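Local coordinates for glycosyl hydrolase family 88 (Pedobacter heparinus, PDB 3WIW), which acts as an unsaturated glucuronyl hydrolase specific for heparin, probably removing the unsaturated uronic acid from the end of oligosaccharides left by lyases, at residues 58-61 and 62-66; 158-161 and 162-165; 182-186 and 187-191; 275-278 and 279-283; 381-384 and 385-389. All coordinates share one frame; numbering follows the deposited sequence. Where two conformers were deposited one is given.

Contact 1: 58-61 and 62-66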
loop_
_atom_site.group_PDB
_atom_site.type_symbol
_atom_site.label_atom_id
_atom_site.label_comp_id
_atom_site.label_asym_id
_atom_site.label_seq_id
_atom_site.Cartn_x
_atom_site.Cartn_y
_atom_site.Cartn_z
ATOM N N SER A 58 0.302 13.027 -7.621
ATOM C CA SER A 58 1.486 13.613 -7.014
ATOM C C SER A 58 1.599 15.059 -7.475
ATOM O O SER A 58 0.776 15.535 -8.265
ATOM C CB SER A 58 2.754 12.824 -7.366
ATOM O OG SER A 58 2.958 12.777 -8.771
ATOM N N VAL A 59 2.613 15.768 -6.982
ATOM C CA VAL A 59 2.821 17.152 -7.371
ATOM C C VAL A 59 4.121 17.242 -8.169
ATOM O O VAL A 59 5.179 16.824 -7.703
ATOM C CB VAL A 59 2.842 18.065 -6.139
ATOM C CG1 VAL A 59 3.155 19.520 -6.543
ATOM C CG2 VAL A 59 1.503 18.001 -5.411
ATOM N N ASN A 60 4.022 17.755 -9.390
ATOM C CA ASN A 60 5.171 17.920 -10.276
ATOM C C ASN A 60 6.137 18.978 -9.762
ATOM O O ASN A 60 5.735 19.841 -8.974
ATOM C CB ASN A 60 4.666 18.346 -11.647
ATOM C CG ASN A 60 3.837 17.268 -12.312
ATOM O OD1 ASN A 60 4.174 16.075 -12.242
ATOM N ND2 ASN A 60 2.731 17.666 -12.937
ATOM N N PRO A 61 7.412 18.928 -10.205
ATOM C CA PRO A 61 8.401 19.941 -9.817
ATOM C C PRO A 61 7.913 21.373 -10.040
ATOM O O PRO A 61 8.277 22.244 -9.257
ATOM C CB PRO A 61 9.592 19.626 -10.732
ATOM C CG PRO A 61 9.494 18.135 -10.936
ATOM C CD PRO A 61 8.023 17.828 -10.980
ATOM N N ASP A 62 7.087 21.605 -11.062
ATOM C CA ASP A 62 6.571 22.956 -11.319
ATOM C C ASP A 62 5.350 23.344 -10.479
ATOM O O ASP A 62 4.803 24.429 -10.644
ATOM C CB ASP A 62 6.306 23.198 -12.817
ATOM C CG ASP A 62 5.117 22.392 -13.369
ATOM O OD1 ASP A 62 4.437 21.648 -12.621
ATOM O OD2 ASP A 62 4.848 22.520 -14.588
ATOM N N GLY A 63 4.914 22.453 -9.597
ATOM C CA GLY A 63 3.815 22.744 -8.693
ATOM C C GLY A 63 2.454 22.259 -9.155
ATOM O O GLY A 63 1.512 22.243 -8.368
ATOM N N THR A 64 2.344 21.872 -10.424
ATOM C CA THR A 64 1.083 21.341 -10.961
ATOM C C THR A 64 0.832 19.899 -10.493
ATOM O O THR A 64 1.743 19.208 -10.023
ATOM C CB THR A 64 1.054 21.390 -12.504
ATOM O OG1 THR A 64 2.121 20.580 -13.018
ATOM C CG2 THR A 64 1.183 22.826 -13.029
ATOM N N VAL A 65 -0.399 19.433 -10.631
ATOM C CA VAL A 65 -0.752 18.114 -10.123
ATOM C C VAL A 65 -0.707 17.066 -11.231
ATOM O O VAL A 65 -1.292 17.255 -12.309
ATOM C CB VAL A 65 -2.144 18.127 -9.483
ATOM C CG1 VAL A 65 -2.502 16.737 -8.988
ATOM C CG2 VAL A 65 -2.191 19.123 -8.341
ATOM N N ARG A 66 0.027 15.986 -10.986
ATOM C CA ARG A 66 -0.004 14.820 -11.869
ATOM C C ARG A 66 -1.255 14.029 -11.561
ATOM O O ARG A 66 -1.515 13.700 -10.403
ATOM C CB ARG A 66 1.226 13.941 -11.660
ATOM C CG ARG A 66 1.206 12.682 -12.491
ATOM C CD ARG A 66 2.515 11.922 -12.390
ATOM N NE ARG A 66 2.430 10.656 -13.110
ATOM C CZ ARG A 66 3.451 9.829 -13.290
ATOM N NH1 ARG A 66 3.277 8.698 -13.954
ATOM N NH2 ARG A 66 4.647 10.149 -12.826
#
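Ser58 and Arg66 face each other as an antiparallel hydrogen-bonded pair, and Val59 with Val65 as the next, non-hydrogen-bonded one, so that 58-61 and 62-66 form the closed end of a beta hairpin. Arg66 N gives a bond of 2.9 Å to Ser58 O, while the return bond from Ser58 N is weak. Beyond Val59 the chain reverses in a type I turn from Asn60 to Gly63, closed by Gly63 N on Asn60 O at 2.8 Å. Asn60 N in turn reaches Thr64 O at 2.8 Å, which makes the loop a type I turn with a G1 bulge. Glycine suits the bulge because phi there is 96°, where a beta carbon would press on the preceding carbonyl.

The side chains of Asn60, Asp62 and Thr64 form a polar chain across the turn. Asn60 ND2 points almost straight at Thr64 OG1, 3.0 Å away and in the amide plane, with an N-H...O angle of 177°. Thr64 OG1, held between its own backbone N and carbonyl carbon (chi1 61°), passes its proton to the syn lone pair of Asp62 OD1 at 2.6 Å. That same oxygen takes Thr64 N from above the carboxylate plane, completing an Asx turn. On the face of Ser58, Asn60 OD1 lies 3.7 Å from Arg66 CB, and Ser58 OG bonds to Glu369.

Since Thr64 OG1 both accepts and donates, its rotation is fixed, and the two donors on Asp62 OD1 probably favour the charged carboxylate at this surface tip.

Contact 2: 158-161 and 162-165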
loop_
_atom_site.group_PDB
_atom_site.type_symbol
_atom_site.label_atom_id
_atom_site.label_comp_id
_atom_site.label_asym_id
_atom_site.label_seq_id
_atom_site.Cartn_x
_atom_site.Cartn_y
_atom_site.Cartn_z
ATOM N N ALA A 158 3.154 -18.243 -8.888
ATOM C CA ALA A 158 3.037 -16.797 -8.619
ATOM C C ALA A 158 2.247 -16.105 -9.719
ATOM O O ALA A 158 2.130 -16.613 -10.839
ATOM C CB ALA A 158 4.420 -16.144 -8.485
ATOM N N ILE A 159 1.685 -14.950 -9.373
ATOM C CA ILE A 159 1.105 -14.010 -10.311
ATOM C C ILE A 159 2.220 -13.272 -11.042
ATOM O O ILE A 159 3.178 -12.791 -10.421
ATOM C CB ILE A 159 0.240 -12.985 -9.558
ATOM C CG1 ILE A 159 -0.976 -13.692 -8.927
ATOM C CG2 ILE A 159 -0.174 -11.831 -10.492
ATOM C CD1 ILE A 159 -1.761 -12.817 -7.993
ATOM N N ARG A 160 2.122 -13.225 -12.371
ATOM C CA ARG A 160 3.012 -12.404 -13.183
ATOM C C ARG A 160 2.687 -10.931 -12.946
ATOM O O ARG A 160 1.557 -10.496 -13.180
ATOM C CB ARG A 160 2.818 -12.734 -14.660
ATOM C CG ARG A 160 3.874 -12.068 -15.516
ATOM C CD ARG A 160 3.705 -12.427 -16.949
ATOM N NE ARG A 160 4.654 -11.700 -17.775
ATOM C CZ ARG A 160 4.952 -12.021 -19.027
ATOM N NH1 ARG A 160 4.395 -13.087 -19.596
ATOM N NH2 ARG A 160 5.815 -11.269 -19.701
ATOM N N SER A 161 3.655 -10.133 -12.508
ATOM C CA SER A 161 3.342 -8.741 -12.175
ATOM C C SER A 161 3.046 -7.902 -13.413
ATOM O O SER A 161 2.044 -7.162 -13.441
ATOM C CB SER A 161 4.474 -8.114 -11.365
ATOM O OG SER A 161 4.616 -8.795 -10.144
ATOM N N TRP A 162 3.865 -8.024 -14.446
ATOM C CA TRP A 162 3.610 -7.245 -15.651
ATOM C C TRP A 162 4.085 -7.941 -16.892
ATOM O O TRP A 162 4.813 -8.934 -16.828
ATOM C CB TRP A 162 4.217 -5.853 -15.559
ATOM C CG TRP A 162 5.722 -5.845 -15.483
ATOM C CD1 TRP A 162 6.601 -6.377 -16.389
ATOM C CD2 TRP A 162 6.522 -5.220 -14.470
ATOM N NE1 TRP A 162 7.893 -6.146 -15.983
ATOM C CE2 TRP A 162 7.872 -5.439 -14.809
ATOM C CE3 TRP A 162 6.225 -4.509 -13.301
ATOM C CZ2 TRP A 162 8.927 -4.961 -14.026
ATOM C CZ3 TRP A 162 7.268 -4.034 -12.525
ATOM C CH2 TRP A 162 8.606 -4.266 -12.887
ATOM N N ASP A 163 3.672 -7.386 -18.024
ATOM C CA ASP A 163 3.834 -8.035 -19.324
ATOM C C ASP A 163 4.848 -7.354 -20.223
ATOM O O ASP A 163 5.198 -7.885 -21.281
ATOM C CB ASP A 163 2.495 -8.088 -20.050
ATOM C CG ASP A 163 1.516 -8.993 -19.363
ATOM O OD1 ASP A 163 1.970 -9.891 -18.617
ATOM O OD2 ASP A 163 0.303 -8.807 -19.568
ATOM N N PHE A 164 5.304 -6.175 -19.816
ATOM C CA PHE A 164 6.241 -5.403 -20.631
ATOM C C PHE A 164 7.678 -5.792 -20.327
ATOM O O PHE A 164 7.953 -6.483 -19.338
ATOM C CB PHE A 164 6.039 -3.895 -20.431
ATOM C CG PHE A 164 6.225 -3.438 -19.011
ATOM C CD1 PHE A 164 7.490 -3.187 -18.501
ATOM C CD2 PHE A 164 5.128 -3.275 -18.183
ATOM C CE1 PHE A 164 7.660 -2.770 -17.191
ATOM C CE2 PHE A 164 5.287 -2.850 -16.877
ATOM C CZ PHE A 164 6.555 -2.603 -16.376
ATOM N N GLY A 165 8.589 -5.355 -21.190
ATOM C CA GLY A 165 10.006 -5.513 -20.932
ATOM C C GLY A 165 10.529 -6.891 -21.285
ATOM O O GLY A 165 9.806 -7.723 -21.835
HETATM O O HOH W 1 7.776 -9.258 -18.816
#
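Arg160 reaches past Ser161 to the carbonyl of Trp162, its NE giving a hydrogen bond of 2.9 Å to Trp162 O. The bond is bent, 143° at the hydrogen, and the donor stands above the carbonyl plane. A fully extended side chain, with CG anti to the backbone N (chi1 -171°), lays the guanidinium alongside the chain as it turns. Asp163 OD1 then sits over one face of that group, 3.3 Å from Arg160 NE. The two planes are nearly perpendicular, and no N-H aims at the oxygen, so this salt bridge is one of charge alone; Arg151 is the stronger partner of Asp163. At the other end of the guanidinium, Arg160 NH2 gives an in-plane bond to a water that donates in turn to Phe164 O, so one arginine ties three successive residues.

In this alpha6/alpha6-barrel the stretch leads from strand 158-159 into a loop beside the probable active site. In one of its two conformers the Trp162 side chain lies about 7 Å from that of Asp116, the predicted nucleophile, and about 4 Å from a bound buffer molecule, so it may line the pocket. A flat, broad indole suits such a wall, and it meets the rings of Trp167 and His235.

A small residue with a hydroxyl fits the buried spot of Ser161, because Ser161 OG is hydrogen-bonded to both Ile172 N and Asn175 OD1.

Contact 3: 182-186 and 187-191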
loop_
_atom_site.group_PDB
_atom_site.type_symbol
_atom_site.label_atom_id
_atom_site.label_comp_id
_atom_site.label_asym_id
_atom_site.label_seq_id
_atom_site.Cartn_x
_atom_site.Cartn_y
_atom_site.Cartn_z
ATOM N N LEU A 182 -7.472 -11.046 -3.857
ATOM C CA LEU A 182 -7.795 -12.440 -4.151
ATOM C C LEU A 182 -8.191 -13.230 -2.915
ATOM O O LEU A 182 -9.031 -14.126 -3.030
ATOM C CB LEU A 182 -6.637 -13.140 -4.844
ATOM C CG LEU A 182 -6.417 -12.872 -6.321
ATOM C CD1 LEU A 182 -5.321 -13.789 -6.845
ATOM C CD2 LEU A 182 -7.708 -13.081 -7.088
ATOM N N TYR A 183 -7.560 -12.994 -1.764
ATOM C CA TYR A 183 -8.029 -13.685 -0.558
ATOM C C TYR A 183 -9.500 -13.368 -0.302
ATOM O O TYR A 183 -10.318 -14.261 -0.040
ATOM C CB TYR A 183 -7.231 -13.282 0.671
ATOM C CG TYR A 183 -5.774 -13.705 0.720
ATOM C CD1 TYR A 183 -5.381 -15.030 0.532
ATOM C CD2 TYR A 183 -4.783 -12.769 1.040
ATOM C CE1 TYR A 183 -4.042 -15.384 0.622
ATOM C CE2 TYR A 183 -3.450 -13.125 1.122
ATOM C CZ TYR A 183 -3.086 -14.430 0.922
ATOM O OH TYR A 183 -1.760 -14.790 1.023
ATOM N N TRP A 184 -9.848 -12.092 -0.411
ATOM C CA TRP A 184 -11.214 -11.642 -0.191
ATOM C C TRP A 184 -12.146 -12.247 -1.235
ATOM O O TRP A 184 -13.193 -12.794 -0.905
ATOM C CB TRP A 184 -11.295 -10.100 -0.235
ATOM C CG TRP A 184 -12.714 -9.634 -0.272
ATOM C CD1 TRP A 184 -13.557 -9.481 0.792
ATOM C CD2 TRP A 184 -13.489 -9.342 -1.453
ATOM N NE1 TRP A 184 -14.802 -9.090 0.339
ATOM C CE2 TRP A 184 -14.784 -8.996 -1.029
ATOM C CE3 TRP A 184 -13.193 -9.303 -2.823
ATOM C CZ2 TRP A 184 -15.800 -8.625 -1.930
ATOM C CZ3 TRP A 184 -14.203 -8.941 -3.727
ATOM C CH2 TRP A 184 -15.490 -8.613 -3.272
ATOM N N ALA A 185 -11.764 -12.163 -2.506
ATOM C CA ALA A 185 -12.638 -12.604 -3.596
ATOM C C ALA A 185 -12.836 -14.122 -3.598
ATOM O O ALA A 185 -13.929 -14.614 -3.887
ATOM C CB ALA A 185 -12.065 -12.145 -4.926
ATOM N N GLY A 186 -11.787 -14.875 -3.276
ATOM C CA GLY A 186 -11.882 -16.315 -3.195
ATOM C C GLY A 186 -12.955 -16.740 -2.216
ATOM O O GLY A 186 -13.717 -17.671 -2.486
ATOM N N LYS A 187 -13.046 -16.039 -1.091
ATOM C CA LYS A 187 -14.077 -16.327 -0.100
ATOM C C LYS A 187 -15.454 -15.805 -0.523
ATOM O O LYS A 187 -16.449 -16.528 -0.413
ATOM C CB LYS A 187 -13.679 -15.780 1.273
ATOM C CG LYS A 187 -12.427 -16.405 1.862
ATOM C CD LYS A 187 -12.591 -17.887 2.172
ATOM C CE LYS A 187 -11.382 -18.373 2.989
ATOM N NZ LYS A 187 -10.756 -19.610 2.430
ATOM N N GLU A 188 -15.514 -14.566 -1.007
ATOM C CA GLU A 188 -16.778 -13.916 -1.357
ATOM C C GLU A 188 -17.506 -14.677 -2.466
ATOM O O GLU A 188 -18.729 -14.815 -2.430
ATOM C CB GLU A 188 -16.516 -12.458 -1.787
ATOM C CG GLU A 188 -17.719 -11.732 -2.406
ATOM C CD GLU A 188 -18.889 -11.566 -1.442
ATOM O OE1 GLU A 188 -20.034 -11.425 -1.920
ATOM O OE2 GLU A 188 -18.661 -11.557 -0.213
ATOM N N PHE A 189 -16.755 -15.152 -3.455
ATOM C CA PHE A 189 -17.328 -15.774 -4.650
ATOM C C PHE A 189 -17.207 -17.292 -4.684
ATOM O O PHE A 189 -17.497 -17.923 -5.721
ATOM C CB PHE A 189 -16.726 -15.139 -5.917
ATOM C CG PHE A 189 -16.947 -13.653 -5.992
ATOM C CD1 PHE A 189 -18.223 -13.145 -6.219
ATOM C CD2 PHE A 189 -15.901 -12.763 -5.780
ATOM C CE1 PHE A 189 -18.446 -11.781 -6.260
ATOM C CE2 PHE A 189 -16.117 -11.384 -5.825
ATOM C CZ PHE A 189 -17.402 -10.896 -6.058
ATOM N N ASN A 190 -16.784 -17.879 -3.569
ATOM C CA ASN A 190 -16.687 -19.338 -3.479
ATOM C C ASN A 190 -15.770 -19.897 -4.570
ATOM O O ASN A 190 -16.136 -20.811 -5.325
ATOM C CB ASN A 190 -18.082 -19.974 -3.518
ATOM C CG ASN A 190 -18.941 -19.542 -2.346
ATOM O OD1 ASN A 190 -18.488 -19.537 -1.204
ATOM N ND2 ASN A 190 -20.174 -19.145 -2.628
ATOM N N LYS A 191 -14.571 -19.319 -4.628
ATOM C CA LYS A 191 -13.566 -19.673 -5.625
ATOM C C LYS A 191 -12.292 -20.036 -4.877
ATOM O O LYS A 191 -11.370 -19.221 -4.785
ATOM C CB LYS A 191 -13.289 -18.468 -6.526
ATOM C CG LYS A 191 -14.400 -18.155 -7.509
ATOM C CD LYS A 191 -14.433 -19.212 -8.581
ATOM C CE LYS A 191 -15.026 -18.691 -9.862
ATOM N NZ LYS A 191 -15.191 -19.832 -10.779
#
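Gly186 O receives Lys191 N at 2.8 Å in the carbonyl plane, on a lone pair and with an N-H...O angle of 165°. This bond spans five residues where a helix would span four. Just before it, Phe189 N bonds to Ala185 O and Glu188 N to Trp184 O, each at 2.9 Å, as the last regular bonds of helix 175-188. Glycine suits position 186, since a beta carbon there would come tight against Lys191 O.

Around this polar end lies an aromatic cluster. Glu188 CB stands over the six-membered ring of Trp184, 4.1 Å from its centroid, a CH-pi contact. With CG anti to the backbone N (chi1 170°), Glu188 CG comes to lie over the centre of the Phe189 ring. Phe189 turns its edge to the same indole: Phe189 CE2 is 3.7 Å from Trp184 CZ3, and the planes are 89° apart in an offset edge-to-face pair. Ala185 CB meets the Phe189 ring at its rim, in plane, and alanine is small enough to leave room for Trp194 and Ala145 of the flanking helices as well.

Asn190, with positive phi, a conformation asparagine tolerates well, turns the chain, and a weak bond from Asn190 N to Lys187 O accompanies the five-residue bond from Lys191 N to Gly186 O. The pair defines a Schellman motif, which ends this helix and lets Lys191 serve as N-cap of helix 192-208.

Contact 4: 275-278 and 279-283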
loop_
_atom_site.group_PDB
_atom_site.type_symbol
_atom_site.label_atom_id
_atom_site.label_comp_id
_atom_site.label_asym_id
_atom_site.label_seq_id
_atom_site.Cartn_x
_atom_site.Cartn_y
_atom_site.Cartn_z
ATOM N N ALA A 275 9.903 -7.374 10.420
ATOM C CA ALA A 275 9.716 -6.233 11.308
ATOM C C ALA A 275 11.004 -5.941 12.070
ATOM O O ALA A 275 11.389 -4.784 12.241
ATOM C CB ALA A 275 8.574 -6.489 12.282
ATOM N N ALA A 276 11.677 -6.981 12.547
ATOM C CA ALA A 276 12.947 -6.799 13.247
ATOM C C ALA A 276 14.038 -6.228 12.342
ATOM O O ALA A 276 14.774 -5.330 12.755
ATOM C CB ALA A 276 13.395 -8.117 13.892
ATOM N N PHE A 277 14.145 -6.735 11.117
ATOM C CA PHE A 277 15.092 -6.196 10.152
ATOM C C PHE A 277 14.876 -4.688 9.950
ATOM O O PHE A 277 15.835 -3.908 9.962
ATOM C CB PHE A 277 14.996 -6.943 8.813
ATOM C CG PHE A 277 15.769 -6.274 7.699
ATOM C CD1 PHE A 277 17.169 -6.341 7.649
ATOM C CD2 PHE A 277 15.101 -5.531 6.728
ATOM C CE1 PHE A 277 17.871 -5.684 6.635
ATOM C CE2 PHE A 277 15.813 -4.877 5.712
ATOM C CZ PHE A 277 17.193 -4.955 5.676
ATOM N N ILE A 278 13.616 -4.275 9.819
ATOM C CA ILE A 278 13.262 -2.872 9.612
ATOM C C ILE A 278 13.486 -2.034 10.881
ATOM O O ILE A 278 14.192 -1.013 10.855
ATOM C CB ILE A 278 11.803 -2.745 9.121
ATOM C CG1 ILE A 278 11.683 -3.290 7.688
ATOM C CG2 ILE A 278 11.352 -1.297 9.186
ATOM C CD1 ILE A 278 10.246 -3.423 7.178
ATOM N N MET A 279 12.937 -2.489 12.000
ATOM C CA MET A 279 12.934 -1.682 13.214
ATOM C C MET A 279 14.333 -1.513 13.802
ATOM O O MET A 279 14.658 -0.474 14.369
ATOM C CB MET A 279 12.002 -2.302 14.257
ATOM C CG MET A 279 10.526 -2.209 13.853
ATOM S SD MET A 279 9.440 -3.247 14.858
ATOM C CE MET A 279 9.644 -2.504 16.466
ATOM N N ASN A 280 15.159 -2.539 13.660
ATOM C CA ASN A 280 16.495 -2.526 14.243
ATOM C C ASN A 280 17.563 -2.094 13.253
ATOM O O ASN A 280 18.751 -2.135 13.547
ATOM C CB ASN A 280 16.839 -3.909 14.777
ATOM C CG ASN A 280 15.880 -4.369 15.839
ATOM O OD1 ASN A 280 15.377 -3.566 16.625
ATOM N ND2 ASN A 280 15.612 -5.666 15.868
ATOM N N HIS A 281 17.147 -1.689 12.066
ATOM C CA HIS A 281 18.125 -1.410 11.030
ATOM C C HIS A 281 19.023 -0.243 11.428
ATOM O O HIS A 281 18.538 0.772 11.938
ATOM C CB HIS A 281 17.415 -1.065 9.729
ATOM C CG HIS A 281 18.273 -1.265 8.529
ATOM N ND1 HIS A 281 19.311 -0.416 8.207
ATOM C CD2 HIS A 281 18.299 -2.261 7.620
ATOM C CE1 HIS A 281 19.907 -0.860 7.113
ATOM N NE2 HIS A 281 19.317 -1.980 6.742
ATOM N N PRO A 282 20.343 -0.371 11.186
ATOM C CA PRO A 282 21.285 0.704 11.521
ATOM C C PRO A 282 20.929 2.009 10.784
ATOM O O PRO A 282 21.210 3.101 11.270
ATOM C CB PRO A 282 22.634 0.136 11.044
ATOM C CG PRO A 282 22.454 -1.357 11.150
ATOM C CD PRO A 282 21.040 -1.587 10.721
ATOM N N ALA A 283 20.302 1.894 9.623
ATOM C CA ALA A 283 19.953 3.079 8.840
ATOM C C ALA A 283 18.533 3.588 9.080
ATOM O O ALA A 283 18.083 4.496 8.384
ATOM C CB ALA A 283 20.187 2.826 7.356
#
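Met279 N and Asn280 N bond back to Ala275 O (2.8 Å) and Ala276 O (3.0 Å), respectively, as ordinary helical links. His281 N instead reaches only three residues back, to Ile278 O at 3.3 Å, with the donor far above the carbonyl plane, so the last turn tightens as helix 265-279 ends. A further bond starts from the loop itself: Ala283 N donates in the ring plane to His281 ND1 at 2.9 Å, which means ND1 carries no proton.

The aromatic contact is between Phe277 and His281, whose side chains run side by side. His281 presents its edge to the face of Phe277, with CD2 3.5 Å from Phe277 CZ and the planes 87° apart, an offset edge-to-face pair. Both rings leave anti to their backbone nitrogens (chi1 170° in Phe277), which sends them the same way off the chain. Histidine suits the place because one ring can stack by its C-H edge and accept the loop's N-H. Replacing it with a leucine would probably leave Ala283 N without its acceptor and the Phe277 face without its edge partner, freeing the loop after the helix to shift.

Apolar packing is lighter. Met279 SD lies 4.2 Å from Ala275 CB, and the chain bends at chi3 so that CE leads away from the helix turn.

Outward from here, Met279 and Ala275 rest on helix 327-340, Ile278 on Ile312 of helix 306-322, and Phe277 on Gln248 of helix 245-262, while Phe294 meets His281.

Contact 5: 381-384 and 385-389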
loop_
_atom_site.group_PDB
_atom_site.type_symbol
_atom_site.label_atom_id
_atom_site.label_comp_id
_atom_site.label_asym_id
_atom_site.label_seq_id
_atom_site.Cartn_x
_atom_site.Cartn_y
_atom_site.Cartn_z
ATOM N N TYR A 381 -1.590 6.130 5.257
ATOM C CA TYR A 381 -1.602 6.938 6.460
ATOM C C TYR A 381 -2.977 6.961 7.122
ATOM O O TYR A 381 -3.097 6.716 8.325
ATOM C CB TYR A 381 -1.144 8.355 6.125
ATOM C CG TYR A 381 -1.262 9.351 7.249
ATOM C CD1 TYR A 381 -0.469 9.245 8.392
ATOM C CD2 TYR A 381 -2.142 10.414 7.156
ATOM C CE1 TYR A 381 -0.549 10.203 9.432
ATOM C CE2 TYR A 381 -2.236 11.372 8.169
ATOM C CZ TYR A 381 -1.440 11.256 9.302
ATOM O OH TYR A 381 -1.546 12.202 10.297
ATOM N N LEU A 382 -4.037 7.206 6.347
ATOM C CA LEU A 382 -5.363 7.173 6.963
ATOM C C LEU A 382 -5.722 5.757 7.422
ATOM O O LEU A 382 -6.384 5.591 8.461
ATOM C CB LEU A 382 -6.455 7.757 6.058
ATOM C CG LEU A 382 -6.322 9.252 5.755
ATOM C CD1 LEU A 382 -7.630 9.754 5.187
ATOM C CD2 LEU A 382 -5.936 10.068 6.996
ATOM N N GLU A 383 -5.284 4.731 6.698
ATOM C CA GLU A 383 -5.533 3.359 7.147
ATOM C C GLU A 383 -4.892 3.144 8.513
ATOM O O GLU A 383 -5.511 2.588 9.432
ATOM C CB GLU A 383 -4.970 2.380 6.143
ATOM C CG GLU A 383 -5.374 0.948 6.426
ATOM C CD GLU A 383 -4.764 0.043 5.404
ATOM O OE1 GLU A 383 -5.440 -0.240 4.401
ATOM O OE2 GLU A 383 -3.587 -0.360 5.565
ATOM N N ALA A 384 -3.662 3.641 8.671
ATOM C CA ALA A 384 -2.962 3.524 9.946
ATOM C C ALA A 384 -3.671 4.300 11.072
ATOM O O ALA A 384 -3.799 3.803 12.203
ATOM C CB ALA A 384 -1.503 3.979 9.788
ATOM N N LEU A 385 -4.150 5.507 10.769
ATOM C CA LEU A 385 -4.908 6.271 11.756
ATOM C C LEU A 385 -6.163 5.508 12.195
ATOM O O LEU A 385 -6.498 5.478 13.376
ATOM C CB LEU A 385 -5.330 7.639 11.225
ATOM C CG LEU A 385 -4.222 8.635 10.887
ATOM C CD1 LEU A 385 -4.793 10.022 10.689
ATOM C CD2 LEU A 385 -3.148 8.685 11.959
ATOM N N LYS A 386 -6.868 4.901 11.252
ATOM C CA LYS A 386 -8.058 4.132 11.587
ATOM C C LYS A 386 -7.687 2.922 12.467
ATOM O O LYS A 386 -8.356 2.655 13.465
ATOM C CB LYS A 386 -8.768 3.685 10.309
ATOM C CG LYS A 386 -10.137 3.099 10.553
ATOM C CD LYS A 386 -10.883 2.768 9.253
ATOM C CE LYS A 386 -10.143 1.716 8.439
ATOM N NZ LYS A 386 -11.099 0.901 7.617
ATOM N N ARG A 387 -6.617 2.204 12.119
ATOM C CA ARG A 387 -6.179 1.066 12.931
ATOM C C ARG A 387 -5.755 1.485 14.342
ATOM O O ARG A 387 -6.079 0.826 15.342
ATOM C CB ARG A 387 -5.059 0.293 12.222
ATOM C CG ARG A 387 -5.528 -0.423 10.994
ATOM C CD ARG A 387 -4.374 -1.050 10.210
ATOM N NE ARG A 387 -4.877 -1.779 9.045
ATOM C CZ ARG A 387 -4.164 -2.643 8.327
ATOM N NH1 ARG A 387 -4.746 -3.294 7.316
ATOM N NH2 ARG A 387 -2.881 -2.868 8.614
ATOM N N TYR A 388 -5.028 2.592 14.416
ATOM C CA TYR A 388 -4.558 3.118 15.680
ATOM C C TYR A 388 -5.755 3.519 16.550
ATOM O O TYR A 388 -5.830 3.174 17.728
ATOM C CB TYR A 388 -3.645 4.321 15.426
ATOM C CG TYR A 388 -3.114 4.964 16.684
ATOM C CD1 TYR A 388 -1.936 4.519 17.261
ATOM C CD2 TYR A 388 -3.787 6.004 17.292
ATOM C CE1 TYR A 388 -1.429 5.092 18.400
ATOM C CE2 TYR A 388 -3.275 6.618 18.438
ATOM C CZ TYR A 388 -2.106 6.143 18.988
ATOM O OH TYR A 388 -1.610 6.706 20.128
ATOM N N ALA A 389 -6.684 4.279 15.979
ATOM C CA ALA A 389 -7.856 4.702 16.727
ATOM C C ALA A 389 -8.712 3.525 17.201
ATOM O O ALA A 389 -9.308 3.588 18.278
ATOM C CB ALA A 389 -8.688 5.684 15.904
#
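Leu385 spreads its branched end over the Tyr381 ring, one helical turn back. Leu385 CD1 makes an off-centre CH-pi contact, 4.2 Å from the Tyr381 ring centroid, and Leu385 CD2 lies over the CE1 side of the same face. Tyr381 CG is anti to the backbone N (chi1 173°), which carries the ring toward the next turn. Leu385 CD1 also reaches Leu382 CD2 at 3.9 Å; a forked leucine suits two such neighbours.

On another side of the helix Glu383 and Arg387 run side by side, and their carboxylate and guanidinium stack with planes 10° apart. Glu383 OE2 sits over the guanidinium centre, 3.6 Å from Arg387 NH1. This long salt bridge rests on charge alone, since no N-H points at the oxygen. The carboxylate is gripped by Tyr84 on OE1 and by Tyr253 and Ser314 on OE2, while Arg387 NH2 bonds to Ser314 O. A methionine at Arg387 would probably leave the buried Glu383 charge without its stacked countercharge and Ser314 O without this donor.

Regular backbone bonds hold the spacing. Helix 375-392 packs against three others: Leu385 on Leu32 of helix 30-49, Leu382 and Lys386 on helix 77-89, and Ala384 and Tyr388 on helix 327-340.

Contact 5 is the buried one, its centre about 13 Å from the centre of the chain, and charge is packed between helices and gripped by hydroxyls. Contact 1 is the surface case, a hairpin tip held by polar side chains, while contacts 2, 3 and 4 are partly buried. Contacts 3 and 4 finish different helices, each with an offset edge-to-face aromatic pair. Regular helical bonds run through contact 5 but give way to terminating bonds in contacts 3 and 4. Contact 2 is a loop pinned by an arginine near the probable active site. Ile159 CD1 of contact 2 and Leu182 CD1 of contact 3 pack at 3.9 Å; the remaining pairs do not touch.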